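Local coordinates for protein lactaldehyde dehydrogenase (Methanocaldococcus jannaschii, PDB 3PQA) that oxidises lactaldehyde to lactate with NAD as the preferred cofactor, a step in the biosynthesis of coenzyme F420, and works as a homotetramer, at residues B[327-332]-B[361-366]; B[293-298]-B[374-379]; B[315-318]-B[322-325]; B[298-303]-B[340-345]. One frame throughout, in Å; residues are numbered along the deposited sequence.

Contact 1: residues B[327-332]-B[361-366]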
loop_
_atom_site.group_PDB
_atom_site.type_symbol
_atom_site.label_atom_id
_atom_site.label_comp_id
_atom_site.label_asym_id
_atom_site.label_seq_id
_atom_site.Cartn_x
_atom_site.Cartn_y
_atom_site.Cartn_z
ATOM N N GLU B 327 -33.280 34.478 -5.388
ATOM C CA GLU B 327 -34.183 35.469 -4.815
ATOM C C GLU B 327 -35.539 34.852 -4.482
ATOM O O GLU B 327 -36.080 35.085 -3.401
ATOM C CB GLU B 327 -34.349 36.615 -5.809
ATOM C CG GLU B 327 -35.197 37.786 -5.349
ATOM C CD GLU B 327 -35.080 38.958 -6.312
ATOM O OE1 GLU B 327 -35.410 38.804 -7.513
ATOM O OE2 GLU B 327 -34.644 40.034 -5.869
ATOM N N LYS B 328 -36.071 34.063 -5.415
ATOM C CA LYS B 328 -37.355 33.386 -5.249
ATOM C C LYS B 328 -37.328 32.344 -4.139
ATOM O O LYS B 328 -38.307 32.180 -3.412
ATOM C CB LYS B 328 -37.797 32.733 -6.558
ATOM C CG LYS B 328 -38.338 33.706 -7.572
ATOM C CD LYS B 328 -38.366 33.086 -8.951
ATOM C CE LYS B 328 -38.794 34.104 -9.984
ATOM N NZ LYS B 328 -38.423 33.659 -11.347
ATOM N N VAL B 329 -36.204 31.637 -4.024
ATOM C CA VAL B 329 -36.036 30.625 -2.994
ATOM C C VAL B 329 -35.976 31.293 -1.621
ATOM O O VAL B 329 -36.579 30.812 -0.661
ATOM C CB VAL B 329 -34.772 29.761 -3.246
ATOM C CG1 VAL B 329 -34.567 28.766 -2.127
ATOM C CG2 VAL B 329 -34.885 29.022 -4.585
ATOM N N VAL B 330 -35.263 32.407 -1.528
ATOM C CA VAL B 330 -35.216 33.157 -0.268
ATOM C C VAL B 330 -36.627 33.633 0.125
ATOM O O VAL B 330 -37.054 33.445 1.261
ATOM C CB VAL B 330 -34.181 34.309 -0.311
ATOM C CG1 VAL B 330 -34.239 35.156 0.961
ATOM C CG2 VAL B 330 -32.780 33.740 -0.491
ATOM N N GLU B 331 -37.354 34.195 -0.838
ATOM C CA GLU B 331 -38.750 34.595 -0.624
ATOM C C GLU B 331 -39.615 33.458 -0.081
ATOM O O GLU B 331 -40.365 33.648 0.876
ATOM C CB GLU B 331 -39.350 35.137 -1.920
ATOM C CG GLU B 331 -38.904 36.546 -2.246
ATOM C CD GLU B 331 -39.490 37.069 -3.549
ATOM O OE1 GLU B 331 -40.571 36.584 -3.976
ATOM O OE2 GLU B 331 -38.875 37.985 -4.135
ATOM N N LYS B 332 -39.495 32.280 -0.695
ATOM C CA LYS B 332 -40.174 31.072 -0.222
ATOM C C LYS B 332 -39.763 30.724 1.214
ATOM O O LYS B 332 -40.617 30.467 2.061
ATOM C CB LYS B 332 -39.905 29.902 -1.180
ATOM C CG LYS B 332 -40.643 28.596 -0.879
ATOM C CD LYS B 332 -42.102 28.642 -1.350
ATOM C CE LYS B 332 -42.766 27.273 -1.223
ATOM N NZ LYS B 332 -43.129 26.980 0.192
ATOM N N ASP B 361 -37.535 22.080 8.734
ATOM C CA ASP B 361 -38.427 21.799 7.605
ATOM C C ASP B 361 -38.368 22.836 6.484
ATOM O O ASP B 361 -39.019 22.663 5.458
ATOM C CB ASP B 361 -39.875 21.636 8.081
ATOM C CG ASP B 361 -40.038 20.482 9.039
ATOM O OD1 ASP B 361 -39.748 19.329 8.652
ATOM O OD2 ASP B 361 -40.452 20.730 10.189
ATOM N N ASN B 362 -37.585 23.894 6.679
ATOM C CA ASN B 362 -37.482 24.978 5.703
ATOM C C ASN B 362 -36.896 24.518 4.371
ATOM O O ASN B 362 -36.010 23.670 4.345
ATOM C CB ASN B 362 -36.655 26.126 6.285
ATOM C CG ASN B 362 -36.769 27.406 5.480
ATOM O OD1 ASN B 362 -36.060 27.598 4.494
ATOM N ND2 ASN B 362 -37.658 28.295 5.905
ATOM N N ILE B 363 -37.391 25.102 3.279
ATOM C CA ILE B 363 -36.916 24.799 1.922
ATOM C C ILE B 363 -35.380 24.864 1.767
ATOM O O ILE B 363 -34.796 24.070 1.023
ATOM C CB ILE B 363 -37.642 25.691 0.848
ATOM C CG1 ILE B 363 -37.333 25.228 -0.579
ATOM C CG2 ILE B 363 -37.323 27.170 1.034
ATOM C CD1 ILE B 363 -37.945 23.881 -0.940
ATOM N N LEU B 364 -34.735 25.786 2.485
ATOM C CA LEU B 364 -33.279 25.947 2.386
ATOM C C LEU B 364 -32.507 24.734 2.899
ATOM O O LEU B 364 -31.384 24.486 2.467
ATOM C CB LEU B 364 -32.806 27.198 3.129
ATOM C CG LEU B 364 -33.252 28.550 2.570
ATOM C CD1 LEU B 364 -32.826 29.697 3.483
ATOM C CD2 LEU B 364 -32.736 28.755 1.156
ATOM N N CYS B 365 -33.104 23.986 3.821
ATOM C CA CYS B 365 -32.469 22.769 4.354
ATOM C C CYS B 365 -32.450 21.612 3.335
ATOM O O CYS B 365 -31.792 20.592 3.555
ATOM C CB CYS B 365 -33.155 22.320 5.645
ATOM S SG CYS B 365 -33.044 23.513 6.983
ATOM N N LYS B 366 -33.183 21.768 2.235
ATOM C CA LYS B 366 -33.286 20.711 1.241
ATOM C C LYS B 366 -32.789 21.157 -0.127
ATOM O O LYS B 366 -32.725 20.357 -1.051
ATOM C CB LYS B 366 -34.741 20.223 1.125
ATOM C CG LYS B 366 -35.273 19.493 2.357
ATOM C CD LYS B 366 -34.530 18.151 2.592
ATOM C CE LYS B 366 -35.247 17.248 3.621
ATOM N NZ LYS B 366 -36.549 16.710 3.113
#

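Contact 2: residues B[293-298]-B[374-379]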
loop_
_atom_site.group_PDB
_atom_site.type_symbol
_atom_site.label_atom_id
_atom_site.label_comp_id
_atom_site.label_asym_id
_atom_site.label_seq_id
_atom_site.Cartn_x
_atom_site.Cartn_y
_atom_site.Cartn_z
ATOM N N GLU B 293 -25.197 36.244 16.471
ATOM C CA GLU B 293 -24.736 37.626 16.554
ATOM C C GLU B 293 -23.314 37.770 15.993
ATOM O O GLU B 293 -23.050 38.665 15.180
ATOM C CB GLU B 293 -24.800 38.144 17.998
ATOM C CG GLU B 293 -24.380 39.595 18.136
ATOM C CD GLU B 293 -24.114 40.021 19.573
ATOM O OE1 GLU B 293 -23.809 41.207 19.772
ATOM O OE2 GLU B 293 -24.185 39.183 20.494
ATOM N N MET B 294 -22.410 36.881 16.412
ATOM C CA MET B 294 -21.021 36.922 15.955
ATOM C C MET B 294 -20.936 36.692 14.434
ATOM O O MET B 294 -20.193 37.378 13.732
ATOM C CB MET B 294 -20.149 35.893 16.706
ATOM C CG MET B 294 -20.024 36.104 18.232
ATOM S SD MET B 294 -19.373 34.659 19.143
ATOM C CE MET B 294 -17.704 34.627 18.542
ATOM N N PHE B 295 -21.718 35.737 13.935
ATOM C CA PHE B 295 -21.687 35.343 12.528
ATOM C C PHE B 295 -22.242 36.439 11.608
ATOM O O PHE B 295 -21.620 36.791 10.616
ATOM C CB PHE B 295 -22.441 34.024 12.361
ATOM C CG PHE B 295 -22.369 33.438 10.974
ATOM C CD1 PHE B 295 -21.172 32.920 10.476
ATOM C CD2 PHE B 295 -23.509 33.381 10.189
ATOM C CE1 PHE B 295 -21.121 32.363 9.197
ATOM C CE2 PHE B 295 -23.480 32.825 8.915
ATOM C CZ PHE B 295 -22.281 32.318 8.413
ATOM N N VAL B 296 -23.399 36.996 11.967
ATOM C CA VAL B 296 -23.977 38.118 11.217
ATOM C C VAL B 296 -23.017 39.323 11.191
ATOM O O VAL B 296 -22.781 39.913 10.136
ATOM C CB VAL B 296 -25.360 38.516 11.794
ATOM C CG1 VAL B 296 -25.836 39.841 11.217
ATOM C CG2 VAL B 296 -26.392 37.412 11.535
ATOM N N ASN B 297 -22.431 39.651 12.345
ATOM C CA ASN B 297 -21.511 40.793 12.456
ATOM C C ASN B 297 -20.291 40.703 11.546
ATOM O O ASN B 297 -19.870 41.706 10.977
ATOM C CB ASN B 297 -21.065 41.017 13.905
ATOM C CG ASN B 297 -22.120 41.709 14.733
ATOM O OD1 ASN B 297 -23.154 42.129 14.211
ATOM N ND2 ASN B 297 -21.871 41.830 16.034
ATOM N N LYS B 298 -19.736 39.498 11.412
ATOM C CA LYS B 298 -18.589 39.268 10.543
ATOM C C LYS B 298 -19.018 39.269 9.078
ATOM O O LYS B 298 -18.276 39.727 8.211
ATOM C CB LYS B 298 -17.871 37.959 10.912
ATOM C CG LYS B 298 -17.258 37.910 12.331
ATOM C CD LYS B 298 -15.988 38.749 12.489
ATOM C CE LYS B 298 -15.065 38.129 13.548
ATOM N NZ LYS B 298 -13.626 38.523 13.374
ATOM N N ILE B 374 -27.392 31.482 3.789
ATOM C CA ILE B 374 -27.106 30.558 4.882
ATOM C C ILE B 374 -28.270 30.436 5.871
ATOM O O ILE B 374 -28.550 31.385 6.623
ATOM C CB ILE B 374 -25.843 30.982 5.670
ATOM C CG1 ILE B 374 -24.679 31.342 4.725
ATOM C CG2 ILE B 374 -25.470 29.912 6.729
ATOM C CD1 ILE B 374 -24.244 30.204 3.754
ATOM N N PRO B 375 -28.943 29.270 5.876
ATOM C CA PRO B 375 -29.926 28.969 6.917
ATOM C C PRO B 375 -29.226 28.464 8.170
ATOM O O PRO B 375 -28.290 27.649 8.089
ATOM C CB PRO B 375 -30.763 27.857 6.303
ATOM C CG PRO B 375 -29.775 27.136 5.393
ATOM C CD PRO B 375 -28.823 28.180 4.885
ATOM N N ILE B 376 -29.674 28.973 9.314
ATOM C CA ILE B 376 -29.159 28.564 10.613
ATOM C C ILE B 376 -30.334 27.974 11.380
ATOM O O ILE B 376 -31.400 28.595 11.443
ATOM C CB ILE B 376 -28.579 29.761 11.401
ATOM C CG1 ILE B 376 -27.373 30.360 10.649
ATOM C CG2 ILE B 376 -28.187 29.322 12.830
ATOM C CD1 ILE B 376 -26.869 31.680 11.196
ATOM N N ILE B 377 -30.143 26.781 11.942
ATOM C CA ILE B 377 -31.189 26.089 12.674
ATOM C C ILE B 377 -30.697 25.838 14.081
ATOM O O ILE B 377 -29.665 25.185 14.273
ATOM C CB ILE B 377 -31.547 24.725 12.030
ATOM C CG1 ILE B 377 -31.980 24.892 10.569
ATOM C CG2 ILE B 377 -32.596 23.977 12.878
ATOM C CD1 ILE B 377 -30.805 24.920 9.569
ATOM N N ARG B 378 -31.409 26.363 15.076
ATOM C CA ARG B 378 -31.018 26.082 16.457
ATOM C C ARG B 378 -31.705 24.800 16.913
ATOM O O ARG B 378 -32.892 24.586 16.643
ATOM C CB ARG B 378 -31.295 27.268 17.401
ATOM C CG ARG B 378 -32.729 27.409 17.888
ATOM C CD ARG B 378 -32.846 28.589 18.841
ATOM N NE ARG B 378 -32.557 29.856 18.170
ATOM C CZ ARG B 378 -32.089 30.948 18.771
ATOM N NH1 ARG B 378 -31.858 32.049 18.061
ATOM N NH2 ARG B 378 -31.844 30.943 20.079
ATOM N N THR B 379 -30.952 23.921 17.562
ATOM C CA THR B 379 -31.493 22.636 17.949
ATOM C C THR B 379 -30.734 22.027 19.121
ATOM O O THR B 379 -29.762 22.605 19.599
ATOM C CB THR B 379 -31.512 21.653 16.743
ATOM O OG1 THR B 379 -32.221 20.472 17.116
ATOM C CG2 THR B 379 -30.109 21.295 16.316
#

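Contact 3: residues B[315-318]-B[322-325]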
loop_
_atom_site.group_PDB
_atom_site.type_symbol
_atom_site.label_atom_id
_atom_site.label_comp_id
_atom_site.label_asym_id
_atom_site.label_seq_id
_atom_site.Cartn_x
_atom_site.Cartn_y
_atom_site.Cartn_z
ATOM N N GLY B 315 -17.909 38.412 -5.045
ATOM C CA GLY B 315 -18.331 38.864 -6.372
ATOM C C GLY B 315 -19.735 38.395 -6.723
ATOM O O GLY B 315 -20.472 37.895 -5.859
ATOM N N PRO B 316 -20.122 38.543 -7.998
ATOM C CA PRO B 316 -21.471 38.173 -8.408
ATOM C C PRO B 316 -21.672 36.656 -8.550
ATOM O O PRO B 316 -20.693 35.896 -8.640
ATOM C CB PRO B 316 -21.582 38.814 -9.785
ATOM C CG PRO B 316 -20.178 38.697 -10.332
ATOM C CD PRO B 316 -19.290 38.965 -9.144
ATOM N N LEU B 317 -22.935 36.242 -8.573
ATOM C CA LEU B 317 -23.305 34.903 -9.023
ATOM C C LEU B 317 -23.093 34.797 -10.536
ATOM O O LEU B 317 -22.948 35.809 -11.226
ATOM C CB LEU B 317 -24.752 34.581 -8.641
ATOM C CG LEU B 317 -25.059 34.613 -7.137
ATOM C CD1 LEU B 317 -26.516 34.269 -6.890
ATOM C CD2 LEU B 317 -24.144 33.644 -6.379
ATOM N N ILE B 318 -23.074 33.569 -11.049
ATOM C CA ILE B 318 -22.618 33.332 -12.418
ATOM C C ILE B 318 -23.571 33.869 -13.491
ATOM O O ILE B 318 -23.163 34.050 -14.638
ATOM C CB ILE B 318 -22.335 31.835 -12.668
ATOM C CG1 ILE B 318 -21.467 31.655 -13.927
ATOM C CG2 ILE B 318 -23.654 31.061 -12.764
ATOM C CD1 ILE B 318 -20.078 32.345 -13.869
ATOM N N HIS B 322 -29.723 32.793 -12.450
ATOM C CA HIS B 322 -29.525 32.080 -11.209
ATOM C C HIS B 322 -29.853 32.964 -10.009
ATOM O O HIS B 322 -30.532 32.541 -9.093
ATOM C CB HIS B 322 -28.103 31.524 -11.107
ATOM C CG HIS B 322 -27.909 30.662 -9.911
ATOM N ND1 HIS B 322 -28.682 29.551 -9.679
ATOM C CD2 HIS B 322 -27.072 30.770 -8.856
ATOM C CE1 HIS B 322 -28.331 29.011 -8.527
ATOM N NE2 HIS B 322 -27.349 29.726 -8.015
ATOM N N ALA B 323 -29.374 34.197 -10.040
ATOM C CA ALA B 323 -29.620 35.158 -8.965
ATOM C C ALA B 323 -31.122 35.378 -8.727
ATOM O O ALA B 323 -31.565 35.468 -7.583
ATOM C CB ALA B 323 -28.924 36.472 -9.273
ATOM N N GLU B 324 -31.893 35.442 -9.813
ATOM C CA GLU B 324 -33.345 35.631 -9.740
ATOM C C GLU B 324 -34.004 34.414 -9.110
ATOM O O GLU B 324 -34.901 34.540 -8.283
ATOM C CB GLU B 324 -33.936 35.897 -11.134
ATOM C CG GLU B 324 -33.509 37.235 -11.736
ATOM C CD GLU B 324 -33.923 37.420 -13.199
ATOM O OE1 GLU B 324 -34.080 36.414 -13.931
ATOM O OE2 GLU B 324 -34.074 38.592 -13.616
ATOM N N TRP B 325 -33.547 33.229 -9.505
ATOM C CA TRP B 325 -34.026 32.004 -8.909
ATOM C C TRP B 325 -33.723 31.988 -7.401
ATOM O O TRP B 325 -34.595 31.657 -6.602
ATOM C CB TRP B 325 -33.423 30.790 -9.612
ATOM C CG TRP B 325 -33.793 29.494 -8.982
ATOM C CD1 TRP B 325 -34.955 28.792 -9.155
ATOM C CD2 TRP B 325 -32.994 28.731 -8.062
ATOM N NE1 TRP B 325 -34.925 27.637 -8.403
ATOM C CE2 TRP B 325 -33.734 27.576 -7.725
ATOM C CE3 TRP B 325 -31.725 28.911 -7.501
ATOM C CZ2 TRP B 325 -33.244 26.602 -6.837
ATOM C CZ3 TRP B 325 -31.236 27.938 -6.620
ATOM C CH2 TRP B 325 -31.996 26.800 -6.303
#

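Contact 4: residues B[298-303]-B[340-345]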
loop_
_atom_site.group_PDB
_atom_site.type_symbol
_atom_site.label_atom_id
_atom_site.label_comp_id
_atom_site.label_asym_id
_atom_site.label_seq_id
_atom_site.Cartn_x
_atom_site.Cartn_y
_atom_site.Cartn_z
ATOM N N LYS B 298 -19.736 39.498 11.412
ATOM C CA LYS B 298 -18.589 39.268 10.543
ATOM C C LYS B 298 -19.018 39.269 9.078
ATOM O O LYS B 298 -18.276 39.727 8.211
ATOM C CB LYS B 298 -17.871 37.959 10.912
ATOM C CG LYS B 298 -17.258 37.910 12.331
ATOM C CD LYS B 298 -15.988 38.749 12.489
ATOM C CE LYS B 298 -15.065 38.129 13.548
ATOM N NZ LYS B 298 -13.626 38.523 13.374
ATOM N N ALA B 299 -20.222 38.777 8.804
ATOM C CA ALA B 299 -20.738 38.745 7.435
ATOM C C ALA B 299 -21.084 40.142 6.917
ATOM O O ALA B 299 -20.969 40.409 5.718
ATOM C CB ALA B 299 -21.952 37.837 7.344
ATOM N N LYS B 300 -21.524 41.007 7.832
ATOM C CA LYS B 300 -21.838 42.422 7.558
ATOM C C LYS B 300 -20.731 43.240 6.918
ATOM O O LYS B 300 -21.001 44.161 6.146
ATOM C CB LYS B 300 -22.193 43.137 8.866
ATOM C CG LYS B 300 -23.624 43.084 9.238
ATOM C CD LYS B 300 -23.867 44.007 10.426
ATOM C CE LYS B 300 -25.305 43.919 10.896
ATOM N NZ LYS B 300 -25.492 44.688 12.155
ATOM N N VAL B 301 -19.491 42.935 7.280
ATOM C CA VAL B 301 -18.356 43.765 6.894
ATOM C C VAL B 301 -17.648 43.251 5.636
ATOM O O VAL B 301 -16.640 43.811 5.224
ATOM C CB VAL B 301 -17.355 43.965 8.074
ATOM C CG1 VAL B 301 -18.060 44.609 9.266
ATOM C CG2 VAL B 301 -16.697 42.648 8.470
ATOM N N LEU B 302 -18.188 42.191 5.031
ATOM C CA LEU B 302 -17.643 41.677 3.772
ATOM C C LEU B 302 -17.809 42.695 2.647
ATOM O O LEU B 302 -18.825 43.386 2.569
ATOM C CB LEU B 302 -18.285 40.340 3.389
ATOM C CG LEU B 302 -18.109 39.134 4.325
ATOM C CD1 LEU B 302 -19.031 37.997 3.871
ATOM C CD2 LEU B 302 -16.651 38.652 4.404
ATOM N N ASN B 303 -16.792 42.799 1.803
ATOM C CA ASN B 303 -16.856 43.685 0.655
ATOM C C ASN B 303 -17.420 42.958 -0.552
ATOM O O ASN B 303 -16.811 42.018 -1.095
ATOM C CB ASN B 303 -15.490 44.315 0.346
ATOM C CG ASN B 303 -14.977 45.191 1.475
ATOM O OD1 ASN B 303 -15.707 46.020 2.022
ATOM N ND2 ASN B 303 -13.706 45.019 1.821
ATOM N N LEU B 340 -35.325 36.577 8.386
ATOM C CA LEU B 340 -34.203 37.206 7.693
ATOM C C LEU B 340 -33.359 38.002 8.678
ATOM O O LEU B 340 -33.863 38.897 9.359
ATOM C CB LEU B 340 -34.685 38.087 6.528
ATOM C CG LEU B 340 -33.610 38.727 5.637
ATOM C CD1 LEU B 340 -32.820 37.673 4.847
ATOM C CD2 LEU B 340 -34.212 39.758 4.677
ATOM N N LEU B 341 -32.075 37.661 8.754
ATOM C CA LEU B 341 -31.147 38.301 9.678
ATOM C C LEU B 341 -30.170 39.256 9.001
ATOM O O LEU B 341 -29.679 40.192 9.629
ATOM C CB LEU B 341 -30.369 37.245 10.463
ATOM C CG LEU B 341 -31.204 36.215 11.226
ATOM C CD1 LEU B 341 -30.287 35.253 11.947
ATOM C CD2 LEU B 341 -32.175 36.881 12.206
ATOM N N LEU B 342 -29.877 39.002 7.727
ATOM C CA LEU B 342 -28.960 39.829 6.950
ATOM C C LEU B 342 -29.210 39.623 5.465
ATOM O O LEU B 342 -29.526 38.515 5.038
ATOM C CB LEU B 342 -27.498 39.471 7.262
ATOM C CG LEU B 342 -26.423 40.284 6.530
ATOM C CD1 LEU B 342 -26.367 41.716 7.075
ATOM C CD2 LEU B 342 -25.061 39.625 6.601
ATOM N N GLY B 343 -29.060 40.696 4.690
ATOM C CA GLY B 343 -29.019 40.600 3.234
ATOM C C GLY B 343 -30.378 40.408 2.610
ATOM O O GLY B 343 -31.307 41.173 2.879
ATOM N N GLY B 344 -30.494 39.375 1.781
ATOM C CA GLY B 344 -31.723 39.089 1.049
ATOM C C GLY B 344 -31.953 40.096 -0.061
ATOM O O GLY B 344 -33.096 40.353 -0.442
ATOM N N LYS B 345 -30.855 40.662 -0.570
ATOM C CA LYS B 345 -30.875 41.717 -1.584
ATOM C C LYS B 345 -29.986 41.346 -2.776
ATOM O O LYS B 345 -28.986 40.627 -2.623
ATOM C CB LYS B 345 -30.456 43.069 -0.979
ATOM C CG LYS B 345 -29.446 42.961 0.156
ATOM C CD LYS B 345 -29.401 44.214 1.018
ATOM C CE LYS B 345 -28.058 44.917 0.899
ATOM N NZ LYS B 345 -28.109 46.315 1.393
#

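Contact 1: residues B[327-332]-B[361-366]
Ile363 and Leu364 pack against Val329 on the flank of helix 320-335, and an Asx turn starting at Asn362 presents both of them. Their loop joins strands 350-357 and 373-379, parallel neighbours in a mixed sheet of this aldehyde dehydrogenase. The evidence for the turn is the bond from Leu364 N to Asn362 OD1, 3.0 Å long and nearly straight at 172°, with the donor tilted 20° from the carbonyl plane. The other end of that amide, ND2, bonds to Ala333 O on the helix, so one side chain both shapes the loop and ties it to its partner.

Ile363 has the largest buried area. Its CG1 branch is anti to the backbone N (chi1 -170°), which places CG2 between N and the carbonyl carbon, and CG2 is the branch that touches the helix. It lies 4.1 Å from Val329 O and equally close to the aliphatic CG of Lys332, whose side chain crosses it at about a right angle. Beyond that methylene the lysine bends, and its NZ pairs in a salt bridge with Glu336, which also accepts from Ile363 N.

Leu364 is buried, and its side chain also rests on Val373 and Pro375 of strand 373-379. Toward Val329 it is CD2 that makes the touch, 3.8 Å from Val329 CG1.

Contact 2: residues B[293-298]-B[374-379]
Phe295 alone on helix segment 293-298 meets strand segment 374-379, where Ile374 and Ile376 receive its ring; Met294, just before it, touches helix 256-268 instead. At Phe295 itself the side chain leaves the helix toward the strand, and its first torsion, with CG anti to the backbone N (chi1 -174°), points the ring at the two isoleucines. The CA atoms of Phe295 and Ile376 are 10.3 Å apart. One side of the ring does the touching: CD2 approaches Ile376 CD1 to 3.9 Å, while CE2 sits 4.2 Å from Ile374 CG2. Both methyls come at the ring obliquely. The side chains of Phe295 and Ile374 cross at about a right angle, those of Phe295 and Ile376 at a slant, and Ile376, with a more extended chain (chi2 170°), offers its terminal carbon.

This is helix-on-sheet packing in an alpha/beta domain. Strand 373-379 runs parallel to both of its neighbours, 278-284 and 350-357, and Ile281 and Ile355 from these strands also touch Phe295. Ile374 and Ile376 share one face of the sheet, whereas Pro375 and Ile377 face the other side. Ile264 and Ser267 of helix 256-268 touch the ring too, and Phe291, one turn earlier, meets it with the planes at about 15°.

Contact 3: residues B[315-318]-B[322-325]
Leu317 points its CD1 methyl at the start of helix 320-335, where it meets His322 and Ala323 together. CG of Leu317 is anti to its own carbonyl carbon (chi1 -60°) and the chain then extends (chi2 180°), which carries CD1 across a CA-to-CA gap of 6.3 Å to Ala323. There the methyl lies over the backbone as much as over the side chain, since it is 3.8 Å from Ala323 CA and 4.0 Å from Ala323 CB. The imidazole of His322 stands alongside: its CD2 carbon comes to 4.1 Å from the same leucine methyl, which approaches the ring obliquely.

Only the carbon side of that ring takes part. The ring of His322 swings out opposite its own amide N (chi1 -174°) and extends past the leucine, and NE2 reaches Phe370 O in a hydrogen bond and Thr369 O in a weak one. The arrangement is a loop folding back on the helix that follows it; Ser319 OG, in the short connection, bonds to His322 N. Leu317 also touches Ala271, Gln273 and Pro372, which lie in other loops. The side chain of His322 is about 9 Å from that of Ser222, which by similarity belongs to the NAD site. Because carbonyl oxygens can only accept, NE2 must carry a proton, and the bonds there should limit rotation of the ring that Leu317 touches.

Contact 4: residues B[298-303]-B[340-345]
Leu342 wedges its two methyls against the last turn of helix 288-300, each with its own partner. CD2 lies 3.7 Å from Ala299 CB, the closest approach of the contact, and 4.0 Å from Lys300 N. CD1 meets the aliphatic root of Lys300, 3.8 Å from its CG. The side chains of Lys300 and Leu342 cross obliquely; the contact is made at CG, and beyond it the lysine chain stays extended. The first torsion of Leu342 puts its branch point on the far side of CB from the backbone N (chi1 -179°) and sends the two methyls at the helix, across a CA-to-CA distance of 7.6 Å from Leu342 to Lys300. Of the 118 Å² buried between the two segments, 66 Å² belongs to this leucine.

Leu342 sits in a classic beta bulge, in which it and Leu341 both face Ile355 of the antiparallel strand 350-357; Leu341, the other residue of the bulge, packs on Ile292 and Val296, farther back on the same helix. Ile355 also touches both Ala299 and Leu342, so all three pack together. Just past the bulge, the bond from Gly344 N to Thr354 OG1 fastens the turn to strand 350-357.

From the N terminus, helix 288-300 opens first contact 2 and then contact 4, which share Lys298. Contact 3 is local, closing the short loop into helix 320-335 before that helix opens contact 1. Strand 339-342 then closes contact 4, so the loops of contacts 1 and 4 cross, while contact 3 lies within contact 4 and in series with contact 1. The loop at 361-366 closes contact 1, and strand 373-379 closes contact 2, which encloses all the others. Contacts 2 and 4 hold helix 288-300 to the sheet; contacts 1 and 3 hold helix 320-335 to loops beside it. Contacts 1 and 2 touch through Cys365 SG and Ile377 CD1, 3.7 Å apart; contacts 2 and 4 touch through Val296 and Leu341.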